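Local coordinates for protein-disulfide isomerase (Novosphingobium aromaticivorans, PDB 3GMF) that probably makes or rearranges disulfide bonds as an oxidoreductase of the thioredoxin fold, at residues A[102-105]-A[106-109]; A[157-160]-A[161-165]; A[182-185]-A[186-189]. One frame throughout, in Å; residues are numbered along the deposited sequence.

Interaction 1 of 3, residues A[102-105]-A[106-109]; sequences EAQR and QRWF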
ATOM      1  N   GLU A 102     -19.593  12.605  12.227  1.00 19.67           N
ATOM      2  CA  GLU A 102     -18.865  13.868  12.087  1.00 22.33           C
ATOM      3  C   GLU A 102     -17.816  14.084  13.199  1.00 24.09           C
ATOM      4  O   GLU A 102     -16.652  14.343  12.903  1.00 22.01           O
ATOM      5  CB  GLU A 102     -19.832  15.065  12.045  1.00 21.29           C
ATOM      6  CG  GLU A 102     -19.071  16.357  11.832  1.00 20.58           C
ATOM      7  CD  GLU A 102     -19.913  17.610  11.781  1.00 26.98           C
ATOM      8  OE1 GLU A 102     -21.151  17.547  11.948  1.00 24.41           O
ATOM      9  OE2 GLU A 102     -19.300  18.669  11.541  1.00 26.57           O
ATOM     10  N   ALA A 103     -18.217  13.930  14.466  1.00 21.17           N
ATOM     11  CA  ALA A 103     -17.305  14.221  15.577  1.00 25.43           C
ATOM     12  C   ALA A 103     -16.103  13.268  15.589  1.00 22.85           C
ATOM     13  O   ALA A 103     -14.980  13.654  15.960  1.00 26.22           O
ATOM     14  CB  ALA A 103     -18.046  14.164  16.908  1.00 24.32           C
ATOM     15  N   GLN A 104     -16.322  12.036  15.139  1.00 22.17           N
ATOM     16  CA  GLN A 104     -15.206  11.102  15.041  1.00 23.75           C
ATOM     17  C   GLN A 104     -14.276  11.524  13.920  1.00 24.73           C
ATOM     18  O   GLN A 104     -13.049  11.559  14.103  1.00 21.53           O
ATOM     19  CB  GLN A 104     -15.681   9.678  14.849  1.00 19.27           C
ATOM     20  CG  GLN A 104     -16.419   9.145  16.070  1.00 21.45           C
ATOM     21  CD  GLN A 104     -16.962   7.772  15.855  1.00 22.57           C
ATOM     22  OE1 GLN A 104     -17.799   7.540  14.965  1.00 19.99           O
ATOM     23  NE2 GLN A 104     -16.501   6.824  16.677  1.00 24.78           N
ATOM     24  N   ARG A 105     -14.866  11.892  12.783  1.00 18.79           N
ATOM     25  CA  ARG A 105     -14.087  12.260  11.581  1.00 19.20           C
ATOM     26  C   ARG A 105     -13.221  13.480  11.811  1.00 22.16           C
ATOM     27  O   ARG A 105     -12.116  13.573  11.276  1.00 19.87           O
ATOM     28  CB  ARG A 105     -15.015  12.541  10.421  1.00 22.50           C
ATOM     29  CG  ARG A 105     -15.713  11.331   9.917  1.00 21.76           C
ATOM     30  CD  ARG A 105     -16.804  11.717   8.911  1.00 22.69           C
ATOM     31  NE  ARG A 105     -17.655  10.552   8.705  1.00 17.80           N
ATOM     32  CZ  ARG A 105     -17.333   9.488   7.977  1.00 20.20           C
ATOM     33  NH1 ARG A 105     -16.158   9.419   7.348  1.00 19.42           N
ATOM     34  NH2 ARG A 105     -18.178   8.470   7.930  1.00 19.74           N
ATOM     35  N   GLN A 106     -13.712  14.403  12.635  1.00 25.48           N
ATOM     36  CA  GLN A 106     -12.993  15.640  12.964  0.50 24.37           C
ATOM     37  C   GLN A 106     -11.585  15.356  13.491  1.00 25.45           C
ATOM     38  O   GLN A 106     -10.616  16.084  13.201  1.00 26.00           O
ATOM     39  CB  GLN A 106     -13.779  16.456  14.004  0.50 20.77           C
ATOM     40  CG  GLN A 106     -15.076  17.102  13.485  0.50 19.77           C
ATOM     41  CD  GLN A 106     -14.863  18.229  12.458  0.50 25.69           C
ATOM     42  OE1 GLN A 106     -13.751  18.755  12.287  0.50 25.03           O
ATOM     43  NE2 GLN A 106     -15.947  18.611  11.779  0.50 29.93           N
ATOM     44  N   ARG A 107     -11.476  14.298  14.274  1.00 23.56           N
ATOM     45  CA  ARG A 107     -10.194  13.929  14.885  1.00 28.25           C
ATOM     46  C   ARG A 107      -9.178  13.360  13.887  1.00 28.35           C
ATOM     47  O   ARG A 107      -7.981  13.344  14.173  1.00 28.65           O
ATOM     48  CB  ARG A 107     -10.434  12.929  16.011  1.00 27.75           C
ATOM     49  CG  ARG A 107     -11.242  13.490  17.185  1.00 28.05           C
ATOM     50  CD  ARG A 107     -12.219  12.467  17.776  1.00 45.25           C
ATOM     51  NE  ARG A 107     -11.617  11.220  18.254  1.00 44.44           N
ATOM     52  CZ  ARG A 107     -11.646  10.058  17.596  1.00 50.09           C
ATOM     53  NH1 ARG A 107     -11.071   8.981  18.137  1.00 47.10           N
ATOM     54  NH2 ARG A 107     -12.223   9.974  16.389  1.00 28.21           N
ATOM     55  N   TRP A 108      -9.633  12.894  12.718  1.00 19.93           N
ATOM     56  CA  TRP A 108      -8.690  12.347  11.744  1.00 20.39           C
ATOM     57  C   TRP A 108      -7.955  13.438  10.984  1.00 24.00           C
ATOM     58  O   TRP A 108      -6.931  13.171  10.353  1.00 25.00           O
ATOM     59  CB  TRP A 108      -9.387  11.432  10.724  1.00 21.64           C
ATOM     60  CG  TRP A 108     -10.304  10.368  11.312  1.00 19.25           C
ATOM     61  CD1 TRP A 108     -10.285   9.839  12.576  1.00 25.48           C
ATOM     62  CD2 TRP A 108     -11.331   9.684  10.599  1.00 20.98           C
ATOM     63  NE1 TRP A 108     -11.264   8.875  12.705  1.00 22.67           N
ATOM     64  CE2 TRP A 108     -11.928   8.758  11.504  1.00 22.03           C
ATOM     65  CE3 TRP A 108     -11.821   9.774   9.287  1.00 21.26           C
ATOM     66  CZ2 TRP A 108     -12.976   7.921  11.130  1.00 23.68           C
ATOM     67  CZ3 TRP A 108     -12.869   8.944   8.908  1.00 21.39           C
ATOM     68  CH2 TRP A 108     -13.449   8.033   9.842  1.00 22.04           C
ATOM     69  N   PHE A 109      -8.501  14.657  11.008  1.00 26.40           N
ATOM     70  CA  PHE A 109      -8.086  15.682  10.022  1.00 30.21           C
ATOM     71  C   PHE A 109      -7.621  16.964  10.658  1.00 33.34           C
ATOM     72  O   PHE A 109      -7.443  17.971   9.962  1.00 34.51           O
ATOM     73  CB  PHE A 109      -9.217  16.018   9.024  1.00 33.33           C
ATOM     74  CG  PHE A 109      -9.608  14.876   8.147  1.00 28.32           C
ATOM     75  CD1 PHE A 109      -8.765  14.414   7.150  1.00 25.12           C
ATOM     76  CD2 PHE A 109     -10.826  14.246   8.336  1.00 29.17           C
ATOM     77  CE1 PHE A 109      -9.128  13.336   6.347  1.00 28.83           C
ATOM     78  CE2 PHE A 109     -11.185  13.174   7.561  1.00 23.61           C
ATOM     79  CZ  PHE A 109     -10.347  12.716   6.555  1.00 23.77           C
TER
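Gln106 N donates to Glu102 O (3.0 Å), a helical bond reaching four residues back. The next two links reach back only three: Arg107 N meets Gln104 O at 3.2 Å, and Trp108 N meets Arg105 O at 3.0 Å. By these steps helix 102-106 runs into a type I turn from Gln106 to Phe109. Arg107 bends at chi2 and chi3 (58°) and curls back along the helix, placing NH2 2.9 Å from Gln104 O, which lies near the guanidinium plane. Gln104 O thus takes two donors from one arginine, backbone and side chain. The turn belongs to the helical part of this thioredoxin-family chain, between strands 51-57 and 171-174, and faces helix 113-123: Asp123 there forms a salt bridge with Arg107 NH2 and accepts from Trp108 NE1. Trp108 lays one indole face over the helix backbone. Arg105 CA makes a CH-pi contact 4.0 Å from the centroid of the Trp108 six-membered ring, and Arg105 CG reaches the same face at Trp108 CZ3 (3.8 Å). Beyond it the Arg105 guanidinium is turned 71° against the indole, with NH1 3.7 Å from Trp108 CZ3, while Arg105 NH2 donates to the carbonyls of Leu97 and Ser100.

Interaction 2 of 3, residues A[157-160]-A[161-165]; sequences TDEA and INQYN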
ATOM      1  N   THR A 157       5.096   9.868  -2.012  1.00 18.80           N
ATOM      2  CA  THR A 157       3.788  10.060  -2.616  1.00 18.48           C
ATOM      3  C   THR A 157       3.812  11.314  -3.496  1.00 21.80           C
ATOM      4  O   THR A 157       3.290  11.312  -4.632  1.00 21.83           O
ATOM      5  CB  THR A 157       2.692  10.181  -1.520  1.00 17.99           C
ATOM      6  OG1 THR A 157       2.636   8.936  -0.806  1.00 20.75           O
ATOM      7  CG2 THR A 157       1.307  10.488  -2.141  1.00 21.10           C
ATOM      8  N   ASP A 158       4.431  12.372  -2.981  1.00 19.93           N
ATOM      9  CA  ASP A 158       4.529  13.625  -3.734  1.00 17.22           C
ATOM     10  C   ASP A 158       5.328  13.384  -5.033  1.00 20.23           C
ATOM     11  O   ASP A 158       4.990  13.983  -6.063  1.00 23.90           O
ATOM     12  CB  ASP A 158       5.205  14.717  -2.901  1.00 19.64           C
ATOM     13  CG  ASP A 158       4.305  15.276  -1.791  1.00 17.93           C
ATOM     14  OD1 ASP A 158       3.072  14.997  -1.769  1.00 22.35           O
ATOM     15  OD2 ASP A 158       4.862  15.996  -0.933  1.00 20.61           O
ATOM     16  N   GLU A 159       6.352  12.528  -4.981  1.00 21.78           N
ATOM     17  CA  GLU A 159       7.162  12.163  -6.189  1.00 21.72           C
ATOM     18  C   GLU A 159       6.292  11.524  -7.265  1.00 24.05           C
ATOM     19  O   GLU A 159       6.414  11.849  -8.455  1.00 24.71           O
ATOM     20  CB  GLU A 159       8.331  11.227  -5.828  1.00 22.56           C
ATOM     21  CG  GLU A 159       9.384  11.013  -6.963  1.00 29.21           C
ATOM     22  CD  GLU A 159       9.093   9.858  -7.937  1.00 46.76           C
ATOM     23  OE1 GLU A 159       8.130   9.087  -7.742  1.00 44.95           O
ATOM     24  OE2 GLU A 159       9.849   9.721  -8.926  1.00 53.05           O
ATOM     25  N   ALA A 160       5.418  10.606  -6.843  1.00 22.80           N
ATOM     26  CA  ALA A 160       4.452   9.977  -7.748  1.00 23.16           C
ATOM     27  C   ALA A 160       3.502  10.998  -8.394  1.00 22.92           C
ATOM     28  O   ALA A 160       3.259  10.961  -9.612  1.00 26.04           O
ATOM     29  CB  ALA A 160       3.663   8.908  -7.002  1.00 22.69           C
ATOM     30  N   ILE A 161       2.962  11.898  -7.574  1.00 20.36           N
ATOM     31  CA  ILE A 161       2.042  12.930  -8.030  1.00 20.90           C
ATOM     32  C   ILE A 161       2.773  13.874  -9.000  1.00 23.41           C
ATOM     33  O   ILE A 161       2.282  14.138 -10.096  1.00 23.63           O
ATOM     34  CB  ILE A 161       1.462  13.714  -6.830  1.00 22.68           C
ATOM     35  CG1 ILE A 161       0.513  12.813  -6.024  1.00 20.22           C
ATOM     36  CG2 ILE A 161       0.752  14.994  -7.296  1.00 21.88           C
ATOM     37  CD1 ILE A 161      -0.028  13.503  -4.767  1.00 23.79           C
ATOM     38  N   ASN A 162       3.965  14.319  -8.612  1.00 22.07           N
ATOM     39  CA  ASN A 162       4.697  15.312  -9.408  1.00 21.73           C
ATOM     40  C   ASN A 162       5.312  14.766 -10.700  1.00 24.16           C
ATOM     41  O   ASN A 162       5.107  15.342 -11.769  1.00 30.10           O
ATOM     42  CB  ASN A 162       5.796  15.969  -8.585  1.00 23.16           C
ATOM     43  CG  ASN A 162       6.531  17.038  -9.383  1.00 21.86           C
ATOM     44  OD1 ASN A 162       5.904  17.901  -9.992  1.00 24.23           O
ATOM     45  ND2 ASN A 162       7.837  16.947  -9.414  1.00 22.81           N
ATOM     46  N   GLN A 163       6.065  13.677 -10.603  1.00 26.32           N
ATOM     47  CA  GLN A 163       6.729  13.114 -11.789  1.00 26.11           C
ATOM     48  C   GLN A 163       5.802  12.339 -12.712  1.00 37.11           C
ATOM     49  O   GLN A 163       5.967  12.381 -13.934  1.00 35.20           O
ATOM     50  CB  GLN A 163       7.931  12.240 -11.410  1.00 28.86           C
ATOM     51  CG  GLN A 163       9.012  13.011 -10.678  1.00 30.37           C
ATOM     52  CD  GLN A 163      10.377  12.371 -10.727  1.00 33.67           C
ATOM     53  OE1 GLN A 163      10.744  11.712 -11.702  1.00 37.44           O
ATOM     54  NE2 GLN A 163      11.159  12.592  -9.682  1.00 30.32           N
ATOM     55  N   TYR A 164       4.821  11.642 -12.144  1.00 30.36           N
ATOM     56  CA  TYR A 164       4.058  10.689 -12.946  1.00 35.19           C
ATOM     57  C   TYR A 164       2.588  11.001 -13.113  1.00 36.81           C
ATOM     58  O   TYR A 164       1.885  10.271 -13.818  1.00 38.77           O
ATOM     59  CB  TYR A 164       4.287   9.269 -12.418  1.00 39.77           C
ATOM     60  CG  TYR A 164       5.743   8.895 -12.443  1.00 37.81           C
ATOM     61  CD1 TYR A 164       6.458   8.902 -13.649  1.00 40.90           C
ATOM     62  CD2 TYR A 164       6.426   8.565 -11.276  1.00 35.80           C
ATOM     63  CE1 TYR A 164       7.800   8.572 -13.687  1.00 44.73           C
ATOM     64  CE2 TYR A 164       7.773   8.233 -11.303  1.00 46.30           C
ATOM     65  CZ  TYR A 164       8.456   8.236 -12.517  1.00 49.46           C
ATOM     66  OH  TYR A 164       9.794   7.910 -12.569  1.00 40.15           O
ATOM     67  N   ASN A 165       2.145  12.088 -12.489  1.00 26.89           N
ATOM     68  CA  ASN A 165       0.760  12.520 -12.572  1.00 30.58           C
ATOM     69  C   ASN A 165      -0.184  11.463 -12.021  1.00 29.25           C
ATOM     70  O   ASN A 165      -1.338  11.375 -12.439  1.00 29.45           O
ATOM     71  CB  ASN A 165       0.389  12.855 -14.018  1.00 37.02           C
ATOM     72  CG  ASN A 165       1.376  13.803 -14.669  1.00 48.44           C
ATOM     73  OD1 ASN A 165       1.706  14.852 -14.114  1.00 55.67           O
ATOM     74  ND2 ASN A 165       1.858  13.436 -15.851  1.00 40.32           N
TER
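Glu159 meets Gln163 and Tyr164 because its chain leaves CA with CG opposite the backbone N (chi1 -169°) and then bends sharply at chi2 (-89°), folding the carboxylate toward the helix end. Gln163, extended beyond CG, comes up from the following turn. Both belong to the last two turns of helix 147-164, a helix packed against the sheet of the thioredoxin fold, where Ala160 and Tyr164 touch Phe22 of strand 17-23. Glu159 OE2 lies 3.2 Å from Gln163 NE2, but the angle is too poor for a hydrogen bond; carboxylate and amide planes are turned 59° apart, and the two groups simply pack. Glu159 OE2 also lies 3.5 Å from Tyr164 CE2, so this one oxygen borders both the amide and the phenol ring. Its other oxygen, OE1, has a long, weak ion pair with Arg56 of strand 51-57. With Glu159 cut back to an alanine, the Gln163 amide and Tyr164 CE2 would probably lose their shared neighbour, and Arg56 this distant counter-charge. Tyr164 is steadied from two other directions: Gln163 CB covers the centre of one ring face, and Ala160 CA lies at the ring edge. At the earlier end, Thr157 CG2 meets Ile161 CD1 at 4.2 Å, while Thr157 OG1 bonds to Leu153 O and Val59 N. The main chain is regular up to Gln163 N, which reaches Glu159 O at 2.8 Å. Tyr164 N then meets Ala160 O at 3.1 Å. Asn165 turns to positive phi as the helix stops, and its N keeps a weak bond of 3.2 Å to Ile161 O.

Interaction 3 of 3, residues A[182-185]-A[186-189]; sequences THDW and ASLR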
ATOM      1  N   THR A 182      -5.327   1.988 -17.199  1.00 21.31           N
ATOM      2  CA  THR A 182      -5.023   0.681 -16.633  1.00 25.27           C
ATOM      3  C   THR A 182      -5.087   0.800 -15.114  1.00 22.25           C
ATOM      4  O   THR A 182      -4.131   1.277 -14.465  1.00 22.59           O
ATOM      5  CB  THR A 182      -3.617   0.224 -17.087  1.00 23.75           C
ATOM      6  OG1 THR A 182      -3.552   0.262 -18.523  1.00 24.10           O
ATOM      7  CG2 THR A 182      -3.303  -1.197 -16.567  1.00 27.54           C
ATOM      8  N   HIS A 183      -6.230   0.403 -14.552  1.00 19.78           N
ATOM      9  CA  HIS A 183      -6.450   0.503 -13.104  1.00 21.00           C
ATOM     10  C   HIS A 183      -7.063  -0.735 -12.453  1.00 21.10           C
ATOM     11  O   HIS A 183      -7.656  -0.643 -11.382  1.00 20.85           O
ATOM     12  CB  HIS A 183      -7.245   1.773 -12.777  1.00 22.68           C
ATOM     13  CG  HIS A 183      -6.651   3.002 -13.387  1.00 21.29           C
ATOM     14  ND1 HIS A 183      -5.520   3.610 -12.881  1.00 23.04           N
ATOM     15  CD2 HIS A 183      -6.987   3.695 -14.497  1.00 22.20           C
ATOM     16  CE1 HIS A 183      -5.210   4.651 -13.636  1.00 22.76           C
ATOM     17  NE2 HIS A 183      -6.081   4.721 -14.627  1.00 27.04           N
ATOM     18  N   ASP A 184      -6.890  -1.896 -13.093  1.00 19.38           N
ATOM     19  CA  ASP A 184      -7.364  -3.159 -12.516  1.00 20.28           C
ATOM     20  C   ASP A 184      -6.631  -4.325 -13.171  1.00 22.30           C
ATOM     21  O   ASP A 184      -5.880  -4.127 -14.125  1.00 22.55           O
ATOM     22  CB  ASP A 184      -8.902  -3.300 -12.634  1.00 27.16           C
ATOM     23  CG  ASP A 184      -9.414  -3.399 -14.073  1.00 29.34           C
ATOM     24  OD1 ASP A 184      -8.646  -3.513 -15.051  1.00 26.41           O
ATOM     25  OD2 ASP A 184     -10.653  -3.376 -14.227  1.00 31.66           O
ATOM     26  N   TRP A 185      -6.847  -5.528 -12.650  1.00 22.03           N
ATOM     27  CA  TRP A 185      -6.132  -6.701 -13.158  1.00 22.22           C
ATOM     28  C   TRP A 185      -6.515  -7.044 -14.602  1.00 24.82           C
ATOM     29  O   TRP A 185      -5.668  -7.426 -15.417  1.00 26.76           O
ATOM     30  CB  TRP A 185      -6.352  -7.875 -12.207  1.00 23.91           C
ATOM     31  CG  TRP A 185      -5.643  -9.131 -12.582  1.00 24.79           C
ATOM     32  CD1 TRP A 185      -6.185 -10.384 -12.648  1.00 33.12           C
ATOM     33  CD2 TRP A 185      -4.245  -9.276 -12.887  1.00 25.05           C
ATOM     34  NE1 TRP A 185      -5.219 -11.301 -13.004  1.00 31.63           N
ATOM     35  CE2 TRP A 185      -4.021 -10.654 -13.162  1.00 29.80           C
ATOM     36  CE3 TRP A 185      -3.171  -8.383 -12.991  1.00 27.80           C
ATOM     37  CZ2 TRP A 185      -2.758 -11.154 -13.511  1.00 24.71           C
ATOM     38  CZ3 TRP A 185      -1.913  -8.876 -13.351  1.00 28.97           C
ATOM     39  CH2 TRP A 185      -1.719 -10.258 -13.603  1.00 30.91           C
ATOM     40  N   ALA A 186      -7.783  -6.833 -14.931  1.00 25.00           N
ATOM     41  CA  ALA A 186      -8.301  -7.161 -16.262  1.00 26.11           C
ATOM     42  C   ALA A 186      -7.622  -6.350 -17.356  1.00 28.48           C
ATOM     43  O   ALA A 186      -7.314  -6.889 -18.427  1.00 23.74           O
ATOM     44  CB  ALA A 186      -9.805  -6.954 -16.291  1.00 26.06           C
ATOM     45  N   SER A 187      -7.366  -5.065 -17.075  1.00 23.28           N
ATOM     46  CA  SER A 187      -6.614  -4.206 -17.992  1.00 21.75           C
ATOM     47  C   SER A 187      -5.077  -4.389 -17.924  1.00 19.19           C
ATOM     48  O   SER A 187      -4.362  -4.213 -18.921  1.00 21.95           O
ATOM     49  CB  SER A 187      -7.009  -2.731 -17.814  1.00 26.24           C
ATOM     50  OG  SER A 187      -6.781  -2.284 -16.498  1.00 26.28           O
ATOM     51  N   LEU A 188      -4.574  -4.702 -16.740  1.00 19.03           N
ATOM     52  CA  LEU A 188      -3.150  -4.875 -16.562  1.00 20.16           C
ATOM     53  C   LEU A 188      -2.599  -6.167 -17.178  1.00 21.71           C
ATOM     54  O   LEU A 188      -1.583  -6.133 -17.877  1.00 22.52           O
ATOM     55  CB  LEU A 188      -2.790  -4.803 -15.084  1.00 21.06           C
ATOM     56  CG  LEU A 188      -1.282  -4.968 -14.790  1.00 20.27           C
ATOM     57  CD1 LEU A 188      -0.395  -3.865 -15.425  1.00 20.24           C
ATOM     58  CD2 LEU A 188      -1.069  -5.048 -13.291  1.00 25.63           C
ATOM     59  N   ARG A 189      -3.254  -7.287 -16.887  1.00 21.53           N
ATOM     60  CA  ARG A 189      -2.712  -8.606 -17.252  1.00 21.75           C
ATOM     61  C   ARG A 189      -2.309  -8.761 -18.736  1.00 21.19           C
ATOM     62  O   ARG A 189      -1.199  -9.253 -18.994  1.00 25.02           O
ATOM     63  CB  ARG A 189      -3.637  -9.742 -16.794  1.00 27.38           C
ATOM     64  CG  ARG A 189      -3.115 -11.130 -17.158  1.00 30.42           C
ATOM     65  CD  ARG A 189      -3.968 -12.219 -16.591  1.00 35.47           C
ATOM     66  NE  ARG A 189      -5.188 -12.391 -17.355  1.00 38.27           N
ATOM     67  CZ  ARG A 189      -6.058 -13.378 -17.149  1.00 44.49           C
ATOM     68  NH1 ARG A 189      -5.834 -14.281 -16.203  1.00 49.07           N
ATOM     69  NH2 ARG A 189      -7.147 -13.462 -17.895  1.00 44.21           N
TER
HETATM   70  O   HOH W   1      -8.858   0.107 -15.673  1.00 33.56           O
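Trp185 and Arg189, one helical turn apart, make the tight part of this contact. Arg189 CB stands over one indole face, 3.6 Å from the centroid of the Trp185 six-membered ring in a CH-pi contact, and Arg189 CD continues across it to Trp185 CZ2 (3.5 Å). Leu188 CD2 takes the ring edge instead, 3.9 Å from Trp185 CZ3. These side chains pin the first turn of helix 185-196 to helix 28-46, where Gln40 OE1 accepts from both Trp185 NE1 and Arg189 NH1. On the inner side Thr182 CG2 fits against Leu188 CA at 3.7 Å. The side at exposed His183 is looser and wetter: a water accepts from His183 N and donates to Ser187 OG, and the direct bond from His183 N to Ser187 OG is weak. The N-cap, Asp184, is firm by contrast. Its CG lies between backbone N and carbonyl carbon (chi1 65°), which turns OD1 onto the helix start. There OD1 accepts from Ser187 N (2.9 Å) and, from the opposite face of the carboxylate plane, from Ser187 OG (2.7 Å). A carboxylate gripped by two donors at a helix N-terminus is likely to stay ionised, its charge offsetting the positive end of the helix dipole.

The three contacts follow one another along the chain without overlapping or touching. Interaction 1 lies in the helical part, far from the sheet; its centre is about 28 Å from that of interaction 2 and about 34 Å from that of interaction 3. Interactions 2 and 3 flank the mixed sheet, about 21 Å apart between centres: helix 147-164 covers one side, and helix 185-196 packs beside helix 28-46 on the other. Helix 28-46 begins at what is probably the thioredoxin-type CxxC motif. Strands 171-174 and 177-178 come between helices 147-164 and 185-196 in sequence. Interaction 2 thus closes a helix on one side of the sheet, and interaction 3 starts one on the other.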